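Local coordinates for outer surface protein (Borrelia burgdorferi, PDB 5IZT), which is of unknown function but probably sits on the spirochaete surface as a helical relative of the factor H-binding protein BbCRASP-1, at residues E302-K307 against K330-K335; F204-D209 against K251-M256; A217-D222 against T272-N277. One frame throughout, in Å; residues are numbered along the deposited sequence.

Contact 1: E302-K307 against K330-K335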
loop_
_atom_site.group_PDB
_atom_site.type_symbol
_atom_site.label_atom_id
_atom_site.label_comp_id
_atom_site.label_asym_id
_atom_site.label_seq_id
_atom_site.Cartn_x
_atom_site.Cartn_y
_atom_site.Cartn_z
ATOM N N GLU A 302 -2.045 12.729 3.015
ATOM C CA GLU A 302 -2.724 13.761 3.795
ATOM C C GLU A 302 -1.736 14.616 4.582
ATOM O O GLU A 302 -1.956 15.819 4.758
ATOM C CB GLU A 302 -3.763 13.136 4.728
ATOM C CG GLU A 302 -4.722 14.154 5.357
ATOM C CD GLU A 302 -5.281 15.181 4.363
ATOM O OE1 GLU A 302 -5.733 14.800 3.258
ATOM O OE2 GLU A 302 -5.291 16.385 4.713
ATOM N N GLU A 303 -0.661 14.010 5.091
ATOM C CA GLU A 303 0.336 14.769 5.839
ATOM C C GLU A 303 1.034 15.801 4.954
ATOM O O GLU A 303 1.255 16.941 5.381
ATOM C CB GLU A 303 1.354 13.802 6.464
ATOM C CG GLU A 303 2.300 14.438 7.477
ATOM C CD GLU A 303 1.601 14.918 8.739
ATOM O OE1 GLU A 303 0.623 14.273 9.175
ATOM O OE2 GLU A 303 2.045 15.946 9.296
ATOM N N ILE A 304 1.380 15.424 3.716
ATOM C CA ILE A 304 1.981 16.373 2.781
ATOM C C ILE A 304 1.023 17.520 2.508
ATOM O O ILE A 304 1.411 18.694 2.531
ATOM C CB ILE A 304 2.391 15.668 1.475
ATOM C CG1 ILE A 304 3.522 14.675 1.735
ATOM C CG2 ILE A 304 2.793 16.695 0.408
ATOM C CD1 ILE A 304 3.850 13.778 0.547
ATOM N N ASN A 305 -0.245 17.195 2.235
ATOM C CA ASN A 305 -1.266 18.222 2.019
ATOM C C ASN A 305 -1.339 19.187 3.199
ATOM O O ASN A 305 -1.377 20.413 3.015
ATOM C CB ASN A 305 -2.624 17.546 1.796
ATOM C CG ASN A 305 -3.498 18.276 0.799
ATOM O OD1 ASN A 305 -3.017 19.039 -0.032
ATOM N ND2 ASN A 305 -4.801 18.031 0.874
ATOM N N LYS A 306 -1.337 18.649 4.429
ATOM C CA LYS A 306 -1.395 19.507 5.619
ATOM C C LYS A 306 -0.163 20.403 5.724
ATOM O O LYS A 306 -0.271 21.583 6.093
ATOM C CB LYS A 306 -1.505 18.657 6.885
ATOM C CG LYS A 306 -2.825 17.929 7.073
ATOM C CD LYS A 306 -2.935 17.329 8.478
ATOM C CE LYS A 306 -1.821 16.335 8.768
ATOM N NZ LYS A 306 -1.799 15.906 10.196
ATOM N N LYS A 307 1.022 19.847 5.455
ATOM C CA LYS A 307 2.257 20.631 5.555
ATOM C C LYS A 307 2.309 21.750 4.527
ATOM O O LYS A 307 2.829 22.838 4.812
ATOM C CB LYS A 307 3.469 19.712 5.423
ATOM C CG LYS A 307 3.693 18.892 6.700
ATOM C CD LYS A 307 3.914 19.839 7.883
ATOM C CE LYS A 307 4.675 19.185 9.024
ATOM N NZ LYS A 307 3.826 18.191 9.723
ATOM N N LYS A 330 10.122 21.531 -2.458
ATOM C CA LYS A 330 11.000 20.552 -3.093
ATOM C C LYS A 330 11.171 19.318 -2.216
ATOM O O LYS A 330 11.123 18.184 -2.708
ATOM C CB LYS A 330 12.370 21.183 -3.397
ATOM C CG LYS A 330 12.381 22.285 -4.454
ATOM C CD LYS A 330 13.831 22.715 -4.745
ATOM C CE LYS A 330 13.933 23.953 -5.635
ATOM N NZ LYS A 330 13.073 23.887 -6.854
ATOM N N GLU A 331 11.348 19.519 -0.907
ATOM C CA GLU A 331 11.506 18.383 0.003
ATOM C C GLU A 331 10.230 17.554 0.084
ATOM O O GLU A 331 10.287 16.315 0.083
ATOM C CB GLU A 331 11.920 18.876 1.394
ATOM C CG GLU A 331 13.408 19.205 1.476
ATOM C CD GLU A 331 13.804 20.048 2.685
ATOM O OE1 GLU A 331 13.004 20.161 3.642
ATOM O OE2 GLU A 331 14.930 20.600 2.667
ATOM N N LEU A 332 9.068 18.214 0.143
ATOM C CA LEU A 332 7.813 17.469 0.184
ATOM C C LEU A 332 7.613 16.677 -1.100
ATOM O O LEU A 332 7.127 15.539 -1.071
ATOM C CB LEU A 332 6.642 18.426 0.418
ATOM C CG LEU A 332 6.556 19.056 1.821
ATOM C CD1 LEU A 332 5.463 20.118 1.918
ATOM C CD2 LEU A 332 6.293 17.960 2.837
ATOM N N LYS A 333 7.967 17.271 -2.242
ATOM C CA LYS A 333 7.857 16.558 -3.516
ATOM C C LYS A 333 8.816 15.371 -3.575
ATOM O O LYS A 333 8.471 14.311 -4.117
ATOM C CB LYS A 333 8.098 17.529 -4.673
ATOM C CG LYS A 333 8.103 16.880 -6.054
ATOM C CD LYS A 333 8.123 17.955 -7.125
ATOM C CE LYS A 333 8.375 17.382 -8.515
ATOM N NZ LYS A 333 8.675 18.479 -9.482
ATOM N N SER A 334 10.029 15.522 -3.034
ATOM C CA SER A 334 10.934 14.377 -2.965
ATOM C C SER A 334 10.333 13.251 -2.130
ATOM O O SER A 334 10.454 12.065 -2.483
ATOM C CB SER A 334 12.280 14.813 -2.391
ATOM O OG SER A 334 13.115 13.697 -2.173
ATOM N N LYS A 335 9.685 13.605 -1.014
ATOM C CA LYS A 335 9.051 12.600 -0.158
ATOM C C LYS A 335 7.849 11.969 -0.849
ATOM O O LYS A 335 7.605 10.765 -0.699
ATOM C CB LYS A 335 8.629 13.226 1.174
ATOM C CG LYS A 335 9.775 13.756 2.033
ATOM C CD LYS A 335 10.814 12.695 2.338
ATOM C CE LYS A 335 11.982 13.293 3.115
ATOM N NZ LYS A 335 13.246 12.530 2.922
#
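Ile304 CG1 and Leu332 CG both lie beside the backbone N and anti to the carbonyl carbon (chi1 -66° and -70°), and from these positions the two side chains face each other across an antiparallel helical hairpin. Helix 280-316 runs one way and helix 322-359 comes back along it, within a stretch predicted to form a coiled coil. The two backbones are close here, with Ile304 CA and Leu332 CA 6.5 Å apart. Ile304 uses both of its branches: CG2 comes up to Leu332 CB at 4.2 Å, while CD1, at the end of the extended other branch, rests 4.1 Å from Leu332 O, so it packs against the main chain of the opposite helix. Leu332 CD1 reaches on to Lys307, nearly one turn along from Ile304, and meets its CB at 4.1 Å. The side chains meet through carbon alone, and the contact is closed by neighbouring helices: Ile191 and Leu187 of helix 179-197 cover it, and Ile395 of helix 366-395 lies against Ile304. Lys307 gives only the base of its side chain to Leu332. Beyond CB the chain bends at chi2 and chi4 and folds back along its own helix, where Glu303 lies between two lysines in a salt-bridge network. Lys307 NZ also pairs with the C-terminal carboxylate of Met396. Of the two Glu303 oxygens, OE1 takes a weak bond from Lys306 NZ at 3.1 Å, whereas Lys307 NZ reaches Glu303 OE2 at 2.9 Å, nearly in line with the C-O bond.

Contact 2: F204-D209 against K251-M256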
loop_
_atom_site.group_PDB
_atom_site.type_symbol
_atom_site.label_atom_id
_atom_site.label_comp_id
_atom_site.label_asym_id
_atom_site.label_seq_id
_atom_site.Cartn_x
_atom_site.Cartn_y
_atom_site.Cartn_z
ATOM N N PHE A 204 -15.697 -1.540 -8.860
ATOM C CA PHE A 204 -15.138 -2.771 -8.328
ATOM C C PHE A 204 -15.981 -3.238 -7.152
ATOM O O PHE A 204 -16.416 -2.429 -6.329
ATOM C CB PHE A 204 -13.694 -2.500 -7.914
ATOM C CG PHE A 204 -13.052 -3.583 -7.102
ATOM C CD1 PHE A 204 -12.263 -4.542 -7.711
ATOM C CD2 PHE A 204 -13.187 -3.604 -5.726
ATOM C CE1 PHE A 204 -11.646 -5.525 -6.959
ATOM C CE2 PHE A 204 -12.570 -4.573 -4.968
ATOM C CZ PHE A 204 -11.801 -5.539 -5.584
ATOM N N ARG A 205 -16.202 -4.551 -7.060
ATOM C CA ARG A 205 -16.930 -5.106 -5.930
ATOM C C ARG A 205 -16.257 -6.379 -5.433
ATOM O O ARG A 205 -15.747 -7.179 -6.221
ATOM C CB ARG A 205 -18.393 -5.399 -6.288
ATOM C CG ARG A 205 -19.333 -5.191 -5.113
ATOM C CD ARG A 205 -20.772 -5.484 -5.484
ATOM N NE ARG A 205 -21.708 -5.119 -4.419
ATOM C CZ ARG A 205 -22.096 -5.936 -3.441
ATOM N NH1 ARG A 205 -21.631 -7.177 -3.381
ATOM N NH2 ARG A 205 -22.955 -5.509 -2.523
ATOM N N GLU A 206 -16.233 -6.531 -4.114
ATOM C CA GLU A 206 -15.624 -7.691 -3.468
ATOM C C GLU A 206 -16.512 -8.933 -3.619
ATOM O O GLU A 206 -17.721 -8.877 -3.380
ATOM C CB GLU A 206 -15.403 -7.346 -1.998
ATOM C CG GLU A 206 -15.061 -8.460 -1.065
ATOM C CD GLU A 206 -14.850 -7.945 0.350
ATOM O OE1 GLU A 206 -15.846 -7.746 1.084
ATOM O OE2 GLU A 206 -13.693 -7.758 0.740
ATOM N N THR A 207 -15.911 -10.059 -4.009
ATOM C CA THR A 207 -16.652 -11.307 -4.109
ATOM C C THR A 207 -16.959 -11.874 -2.728
ATOM O O THR A 207 -16.355 -11.498 -1.722
ATOM C CB THR A 207 -15.876 -12.338 -4.918
ATOM O OG1 THR A 207 -14.597 -12.535 -4.312
ATOM C CG2 THR A 207 -15.690 -11.855 -6.352
ATOM N N TYR A 208 -17.916 -12.809 -2.684
ATOM C CA TYR A 208 -18.331 -13.324 -1.384
ATOM C C TYR A 208 -17.172 -14.005 -0.658
ATOM O O TYR A 208 -17.015 -13.844 0.558
ATOM C CB TYR A 208 -19.508 -14.296 -1.520
ATOM C CG TYR A 208 -19.994 -14.730 -0.160
ATOM C CD1 TYR A 208 -20.850 -13.913 0.575
ATOM C CD2 TYR A 208 -19.574 -15.925 0.413
ATOM C CE1 TYR A 208 -21.290 -14.280 1.831
ATOM C CE2 TYR A 208 -20.010 -16.302 1.671
ATOM C CZ TYR A 208 -20.870 -15.477 2.374
ATOM O OH TYR A 208 -21.314 -15.844 3.623
ATOM N N ASP A 209 -16.349 -14.769 -1.378
ATOM C CA ASP A 209 -15.215 -15.426 -0.736
ATOM C C ASP A 209 -13.989 -14.509 -0.602
ATOM O O ASP A 209 -12.890 -15.015 -0.331
ATOM C CB ASP A 209 -14.863 -16.740 -1.469
ATOM C CG ASP A 209 -14.286 -16.538 -2.878
ATOM O OD1 ASP A 209 -13.935 -15.410 -3.270
ATOM O OD2 ASP A 209 -14.185 -17.541 -3.619
ATOM N N LYS A 251 -8.259 -1.493 1.549
ATOM C CA LYS A 251 -6.910 -0.943 1.406
ATOM C C LYS A 251 -6.017 -1.896 0.620
ATOM O O LYS A 251 -5.161 -1.451 -0.151
ATOM C CB LYS A 251 -6.297 -0.651 2.773
ATOM C CG LYS A 251 -7.191 0.244 3.638
ATOM C CD LYS A 251 -6.611 1.583 3.866
ATOM C CE LYS A 251 -7.575 2.446 4.688
ATOM N NZ LYS A 251 -8.286 3.418 3.813
ATOM N N PHE A 252 -6.164 -3.213 0.834
ATOM C CA PHE A 252 -5.402 -4.156 0.018
ATOM C C PHE A 252 -5.841 -4.091 -1.440
ATOM O O PHE A 252 -5.004 -4.149 -2.352
ATOM C CB PHE A 252 -5.539 -5.597 0.527
ATOM C CG PHE A 252 -4.723 -6.566 -0.273
ATOM C CD1 PHE A 252 -3.327 -6.594 -0.136
ATOM C CD2 PHE A 252 -5.326 -7.401 -1.209
ATOM C CE1 PHE A 252 -2.554 -7.463 -0.900
ATOM C CE2 PHE A 252 -4.551 -8.282 -1.997
ATOM C CZ PHE A 252 -3.165 -8.316 -1.830
ATOM N N TYR A 253 -7.142 -3.986 -1.684
ATOM C CA TYR A 253 -7.615 -3.851 -3.069
ATOM C C TYR A 253 -7.076 -2.581 -3.707
ATOM O O TYR A 253 -6.733 -2.567 -4.901
ATOM C CB TYR A 253 -9.144 -3.862 -3.114
ATOM C CG TYR A 253 -9.765 -5.080 -2.455
ATOM C CD1 TYR A 253 -9.083 -6.292 -2.413
ATOM C CD2 TYR A 253 -11.021 -5.006 -1.841
ATOM C CE1 TYR A 253 -9.634 -7.411 -1.781
ATOM C CE2 TYR A 253 -11.587 -6.140 -1.205
ATOM C CZ TYR A 253 -10.893 -7.325 -1.188
ATOM O OH TYR A 253 -11.446 -8.444 -0.571
ATOM N N ALA A 254 -7.002 -1.496 -2.927
ATOM C CA ALA A 254 -6.468 -0.237 -3.433
ATOM C C ALA A 254 -4.981 -0.344 -3.751
ATOM O O ALA A 254 -4.504 0.260 -4.720
ATOM C CB ALA A 254 -6.709 0.878 -2.421
ATOM N N LEU A 255 -4.236 -1.090 -2.932
ATOM C CA LEU A 255 -2.820 -1.320 -3.193
ATOM C C LEU A 255 -2.608 -2.007 -4.539
ATOM O O LEU A 255 -1.626 -1.726 -5.246
ATOM C CB LEU A 255 -2.231 -2.173 -2.064
ATOM C CG LEU A 255 -0.802 -2.669 -2.241
ATOM C CD1 LEU A 255 0.189 -1.496 -2.323
ATOM C CD2 LEU A 255 -0.474 -3.618 -1.078
ATOM N N MET A 256 -3.521 -2.913 -4.899
ATOM C CA MET A 256 -3.523 -3.626 -6.171
ATOM C C MET A 256 -4.284 -2.881 -7.261
ATOM O O MET A 256 -4.636 -3.484 -8.287
ATOM C CB MET A 256 -4.123 -5.025 -5.971
ATOM C CG MET A 256 -3.460 -5.744 -4.834
ATOM S SD MET A 256 -1.810 -6.216 -5.374
ATOM C CE MET A 256 -2.236 -7.719 -6.245
#
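Tyr253 is approached from two directions at once: Phe204 comes over one face of its ring and Glu206 arrives at the edge, near the hydroxyl. This is how the irregular segment 204-209, in the loop between helices 179-197 and 243-255, packs on the last turns of helix 243-255 in the all-helical fold of the BbCRASP-1-like family. Phe204 leads with its far rim. Its CZ hangs 3.7 Å above the plane of the Tyr253 ring, displaced toward the rim, and its CE2 touches Tyr253 CD2 at 3.5 Å. The ring planes are inclined at 54°, so neither ring lies flat on the other; Tyr253 CD2, for its part, comes in at the edge of Phe204. Ile263 of helix 260-274 touches both side chains, and Phe211 meets Tyr253 edge-to-face. Glu206 reaches the tyrosine by a different route. With CG anti to the backbone N (chi1 167°) and the chain extended beyond it, the side chain crosses that of Tyr253 at about a right angle and delivers its carboxylate to the outer end of the ring. The carboxylate plane stands almost perpendicular to the ring, at 87°, yet OE2 itself lies in the ring plane, 3.3 Å from Tyr253 CE2. That same oxygen is shared, since Arg249, one turn earlier on the helix, forms a salt bridge to Glu206 OE2 through NE. The pairing with arginine would be expected to favour the charged form of Glu206. Tyr253 OH donates to Glu206 OE2 at 2.7 Å, meeting the anti lone pair of OE2, the one that points away from OE1.

Contact 3: A217-D222 against T272-N277. Unlike the reference sequence in segment 272-277: Thr272 (reference Ala).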
loop_
_atom_site.group_PDB
_atom_site.type_symbol
_atom_site.label_atom_id
_atom_site.label_comp_id
_atom_site.label_asym_id
_atom_site.label_seq_id
_atom_site.Cartn_x
_atom_site.Cartn_y
_atom_site.Cartn_z
ATOM N N ALA A 217 -5.945 -15.622 3.807
ATOM C CA ALA A 217 -5.126 -14.517 4.311
ATOM C C ALA A 217 -5.895 -13.613 5.276
ATOM O O ALA A 217 -5.355 -13.174 6.297
ATOM C CB ALA A 217 -4.567 -13.701 3.145
ATOM N N PHE A 218 -7.133 -13.260 4.940
ATOM C CA PHE A 218 -7.871 -12.361 5.819
ATOM C C PHE A 218 -8.326 -13.060 7.088
ATOM O O PHE A 218 -8.574 -12.403 8.096
ATOM C CB PHE A 218 -9.073 -11.773 5.077
ATOM C CG PHE A 218 -8.695 -10.876 3.925
ATOM C CD1 PHE A 218 -7.549 -10.085 3.997
ATOM C CD2 PHE A 218 -9.484 -10.810 2.779
ATOM C CE1 PHE A 218 -7.200 -9.233 2.935
ATOM C CE2 PHE A 218 -9.148 -9.967 1.716
ATOM C CZ PHE A 218 -8.000 -9.167 1.800
ATOM N N GLU A 219 -8.470 -14.380 7.063
ATOM C CA GLU A 219 -8.830 -15.080 8.291
ATOM C C GLU A 219 -7.716 -15.008 9.330
ATOM O O GLU A 219 -7.986 -15.089 10.538
ATOM C CB GLU A 219 -9.178 -16.539 7.984
ATOM C CG GLU A 219 -9.888 -17.250 9.130
ATOM C CD GLU A 219 -10.533 -18.547 8.692
ATOM O OE1 GLU A 219 -9.959 -19.214 7.813
ATOM O OE2 GLU A 219 -11.614 -18.892 9.216
ATOM N N LEU A 220 -6.473 -14.847 8.889
ATOM C CA LEU A 220 -5.311 -14.930 9.765
ATOM C C LEU A 220 -4.998 -13.626 10.486
ATOM O O LEU A 220 -4.046 -13.585 11.272
ATOM C CB LEU A 220 -4.079 -15.371 8.957
ATOM C CG LEU A 220 -4.184 -16.810 8.451
ATOM C CD1 LEU A 220 -3.030 -17.065 7.486
ATOM C CD2 LEU A 220 -4.131 -17.746 9.642
ATOM N N LEU A 221 -5.727 -12.555 10.208
ATOM C CA LEU A 221 -5.404 -11.250 10.773
ATOM C C LEU A 221 -6.652 -10.590 11.348
ATOM O O LEU A 221 -7.777 -10.883 10.934
ATOM C CB LEU A 221 -4.784 -10.339 9.706
ATOM C CG LEU A 221 -3.465 -10.797 9.104
ATOM C CD1 LEU A 221 -3.172 -9.955 7.886
ATOM C CD2 LEU A 221 -2.344 -10.650 10.139
ATOM N N ASP A 222 -6.439 -9.705 12.319
ATOM C CA ASP A 222 -7.444 -8.739 12.742
ATOM C C ASP A 222 -7.227 -7.430 11.993
ATOM O O ASP A 222 -6.191 -7.213 11.376
ATOM C CB ASP A 222 -7.351 -8.458 14.240
ATOM C CG ASP A 222 -7.745 -9.641 15.093
ATOM O OD1 ASP A 222 -8.433 -10.542 14.571
ATOM O OD2 ASP A 222 -7.373 -9.657 16.293
ATOM N N THR A 272 -3.478 -21.373 -1.693
ATOM C CA THR A 272 -2.551 -22.495 -1.811
ATOM C C THR A 272 -1.610 -22.564 -0.615
ATOM O O THR A 272 -1.405 -23.639 -0.030
ATOM C CB THR A 272 -1.752 -22.387 -3.114
ATOM O OG1 THR A 272 -2.640 -22.548 -4.232
ATOM C CG2 THR A 272 -0.665 -23.466 -3.169
ATOM N N LEU A 273 -1.006 -21.428 -0.250
ATOM C CA LEU A 273 -0.116 -21.401 0.914
ATOM C C LEU A 273 -0.831 -21.840 2.183
ATOM O O LEU A 273 -0.230 -22.469 3.062
ATOM C CB LEU A 273 0.451 -19.995 1.113
ATOM C CG LEU A 273 1.451 -19.485 0.077
ATOM C CD1 LEU A 273 1.781 -18.042 0.404
ATOM C CD2 LEU A 273 2.707 -20.355 0.106
ATOM N N TYR A 274 -2.105 -21.475 2.322
ATOM C CA TYR A 274 -2.831 -21.719 3.565
ATOM C C TYR A 274 -3.055 -23.203 3.836
ATOM O O TYR A 274 -3.285 -23.577 4.995
ATOM C CB TYR A 274 -4.158 -20.965 3.494
ATOM C CG TYR A 274 -5.002 -20.985 4.748
ATOM C CD1 TYR A 274 -4.824 -20.044 5.763
ATOM C CD2 TYR A 274 -5.975 -21.970 4.914
ATOM C CE1 TYR A 274 -5.628 -20.064 6.902
ATOM C CE2 TYR A 274 -6.764 -22.017 6.042
ATOM C CZ TYR A 274 -6.592 -21.075 7.036
ATOM O OH TYR A 274 -7.411 -21.169 8.146
ATOM N N ASN A 275 -2.913 -24.044 2.803
ATOM C CA ASN A 275 -3.110 -25.491 2.916
ATOM C C ASN A 275 -2.219 -26.132 3.974
ATOM O O ASN A 275 -2.576 -27.184 4.525
ATOM C CB ASN A 275 -2.837 -26.149 1.565
ATOM C CG ASN A 275 -3.943 -25.915 0.575
ATOM O OD1 ASN A 275 -5.084 -25.687 0.963
ATOM N ND2 ASN A 275 -3.624 -26.010 -0.711
ATOM N N GLU A 276 -1.042 -25.554 4.237
ATOM C CA GLU A 276 -0.125 -26.059 5.260
ATOM C C GLU A 276 -0.007 -24.999 6.342
ATOM O O GLU A 276 0.317 -23.844 6.038
ATOM C CB GLU A 276 1.261 -26.348 4.668
ATOM C CG GLU A 276 1.278 -27.326 3.508
ATOM C CD GLU A 276 1.203 -28.754 3.962
ATOM O OE1 GLU A 276 1.288 -28.989 5.185
ATOM O OE2 GLU A 276 1.075 -29.643 3.097
ATOM N N ASN A 277 -0.311 -25.367 7.595
ATOM C CA ASN A 277 -0.308 -24.306 8.604
ATOM C C ASN A 277 1.100 -23.854 8.973
ATOM O O ASN A 277 1.247 -22.780 9.568
ATOM C CB ASN A 277 -1.107 -24.693 9.870
ATOM C CG ASN A 277 -0.475 -25.804 10.664
ATOM O OD1 ASN A 277 0.248 -26.641 10.124
ATOM N ND2 ASN A 277 -0.748 -25.819 11.974
#
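The backbone carrying Leu220 toward Tyr274 makes a single turn through Ala217-Glu219 with helical torsions, closed by a bond from Leu220 N to Ala217 O at 3.3 Å, and then straightens at Leu221. This is a loop turn packed against the C-terminal part of helix 260-274, at the surface of the helical bundle. Tyr274 reaches across to it. Its CG is anti to the backbone N (chi1 -174°), which swings the ring out from the helix toward Leu220 and Glu219. Leu220 meets one side edge of that ring, with its CG in the ring plane. The isobutyl end lies along the edge, near the ring plane: CG and CD2 both approach Tyr274 CE1 at 3.9 Å, and CD1 lies beside Tyr274 CD1. The leucine therefore presses on the rim, while His280 stacks on the tyrosine ring. The same histidine hydrogen-bonds through NE2 to the carbonyl of Tyr274, so it holds both the backbone and the ring of this residue. The loop has its own ties to the bundle, as Leu220 O accepts from Arg284 NE of helix 280-316, and Leu221 pairs through its backbone with Leu238. Glu219, modelled in two conformers, extends across to the hydroxyl end of the tyrosine. In one conformer its carboxylate is turned only 19° from the ring plane, although the two side chains cross at about a right angle. This part of the contact is less certain than the leucine packing; in that conformer Glu219 OE1 lies 3.2 Å from Tyr274 OH.

Overall arrangement
Contact 1 is buried in the long helical hairpin and joins two consecutive helices by aliphatic packing, with its charged groups turned back along one helix. Contacts 2 and 3 lie on the other side of the chain's centre; each sets part of the loop between helices 179-197 and 243-255 against a tyrosine on a short helix. In contact 2, partly buried, that tyrosine has a definite hydrogen bond to a carboxylate. In contact 3, at the surface, the glutamate is modelled in two conformers and the packing carries more of the meeting. Their centres are about 17 Å apart, and they touch where Phe218 CE2 packs 3.6 Å from Tyr253 OH.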